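Local coordinates for protein methyltransferase (Pyrococcus horikoshii, PDB 1IXK) that probably methylates cytidine at carbon 5 in tRNA, using S-adenosyl-L-methionine as the methyl donor, at residues F220-G223 with L224-L228. Residues are numbered along the deposited sequence; the frame is centred on the assembly and turned at random.
Sequences FCQG and LQMRL
Helix 215-235 of the Rossmann-like, class I methyltransferase domain is regular alpha-helix here, Phe-220 to Gly-223 accepting i to i+4 bonds from Leu-224 to Arg-227. The evidence is four consecutive backbone hydrogen bonds: Leu-224 N to Phe-220 O is 2.9 Å with an N-H...O angle of 165°, and Gln-225 N to Cys-221 O, at 2.7 Å, is the shortest. Side chains follow the same spacing. The CG of Gln-222 and the SE of selenomethionine Met-226 lie 4.0 Å apart, the two chains side by side and pointing the same way, against helix 255-264, where Gln-222 meets Phe-256 and Val-257 and Met-226 meets Trp-260. Phe-220 and Leu-224 touch loosely: CE2 of the Phe-220 ring stands 4.5 Å from CD2 of Leu-224. The side chain of Leu-224 lies about 7 Å from that of Ala-127, in the predicted S-adenosyl-L-methionine site. With CG beside its own backbone N (chi1 -74°), Gln-225 sets that carbon 2.9 Å from Cys-221 O, then bends at chi2, and its NE2 makes a weak hydrogen bond to Tyr-244 OH. Arg-227 repeats the first torsion but runs extended to NE, its CG 3.3 Å from Gly-223 O.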
loop_
_atom_site.group_PDB
_atom_site.type_symbol
_atom_site.label_atom_id
_atom_site.label_comp_id
_atom_site.label_asym_id
_atom_site.label_seq_id
_atom_site.Cartn_x
_atom_site.Cartn_y
_atom_site.Cartn_z
ATOM N N PHE A 220 7.313 17.785 1.171
ATOM C CA PHE A 220 5.984 17.906 1.748
ATOM C C PHE A 220 5.460 16.544 2.192
ATOM O O PHE A 220 4.983 16.390 3.315
ATOM C CB PHE A 220 5.013 18.518 0.738
ATOM C CG PHE A 220 3.623 18.699 1.276
ATOM C CD1 PHE A 220 3.349 19.697 2.205
ATOM C CD2 PHE A 220 2.589 17.866 0.863
ATOM C CE1 PHE A 220 2.066 19.857 2.722
ATOM C CE2 PHE A 220 1.302 18.016 1.373
ATOM C CZ PHE A 220 1.039 19.017 2.303
ATOM N N CYS A 221 5.548 15.557 1.306
ATOM C CA CYS A 221 5.072 14.217 1.627
ATOM C C CYS A 221 5.883 13.581 2.755
ATOM O O CYS A 221 5.321 12.920 3.629
ATOM C CB CYS A 221 5.110 13.331 0.381
ATOM S SG CYS A 221 3.884 13.791 -0.885
ATOM N N GLN A 222 7.196 13.781 2.737
ATOM C CA GLN A 222 8.056 13.230 3.777
ATOM C C GLN A 222 7.664 13.779 5.142
ATOM O O GLN A 222 7.603 13.039 6.125
ATOM C CB GLN A 222 9.520 13.573 3.512
ATOM C CG GLN A 222 10.435 13.208 4.676
ATOM C CD GLN A 222 11.870 13.601 4.430
ATOM O OE1 GLN A 222 12.173 14.771 4.200
ATOM N NE2 GLN A 222 12.766 12.629 4.488
ATOM N N GLY A 223 7.413 15.085 5.192
ATOM C CA GLY A 223 7.028 15.717 6.437
ATOM C C GLY A 223 5.682 15.201 6.894
ATOM O O GLY A 223 5.497 14.865 8.064
ATOM N N LEU A 224 4.732 15.137 5.969
ATOM C CA LEU A 224 3.405 14.642 6.300
ATOM C C LEU A 224 3.496 13.182 6.746
ATOM O O LEU A 224 2.800 12.768 7.669
ATOM C CB LEU A 224 2.482 14.759 5.091
ATOM C CG LEU A 224 1.049 14.264 5.279
ATOM C CD1 LEU A 224 0.400 14.962 6.469
ATOM C CD2 LEU A 224 0.259 14.531 3.998
ATOM N N GLN A 225 4.355 12.411 6.084
ATOM C CA GLN A 225 4.536 11.001 6.430
ATOM C C GLN A 225 5.085 10.874 7.848
ATOM O O GLN A 225 4.632 10.039 8.633
ATOM C CB GLN A 225 5.502 10.330 5.451
ATOM C CG GLN A 225 4.924 10.067 4.070
ATOM C CD GLN A 225 3.707 9.168 4.114
ATOM O OE1 GLN A 225 2.626 9.585 4.529
ATOM N NE2 GLN A 225 3.879 7.921 3.691
HETATM N N MSE A 226 6.076 11.701 8.163
HETATM C CA MSE A 226 6.677 11.701 9.490
HETATM C C MSE A 226 5.607 12.040 10.530
HETATM O O MSE A 226 5.504 11.382 11.562
HETATM C CB MSE A 226 7.826 12.724 9.553
HETATM C CG MSE A 226 9.091 12.326 8.768
HETATM SE SE MSE A 226 10.346 13.637 8.687
HETATM C CE MSE A 226 10.880 13.741 10.376
ATOM N N ARG A 227 4.807 13.066 10.255
ATOM C CA ARG A 227 3.754 13.473 11.186
ATOM C C ARG A 227 2.761 12.348 11.415
ATOM O O ARG A 227 2.376 12.071 12.549
ATOM C CB ARG A 227 2.987 14.690 10.657
ATOM C CG ARG A 227 3.739 15.996 10.678
ATOM C CD ARG A 227 2.891 17.103 10.051
ATOM N NE ARG A 227 3.613 18.370 9.983
ATOM C CZ ARG A 227 3.894 19.131 11.037
ATOM N NH1 ARG A 227 3.510 18.758 12.251
ATOM N NH2 ARG A 227 4.572 20.259 10.875
ATOM N N LEU A 228 2.336 11.715 10.326
ATOM C CA LEU A 228 1.377 10.621 10.410
ATOM C C LEU A 228 1.948 9.430 11.176
ATOM O O LEU A 228 1.278 8.853 12.029
ATOM C CB LEU A 228 0.957 10.181 9.001
ATOM C CG LEU A 228 0.094 11.194 8.240
ATOM C CD1 LEU A 228 0.020 10.832 6.767
ATOM C CD2 LEU A 228 -1.286 11.240 8.868
#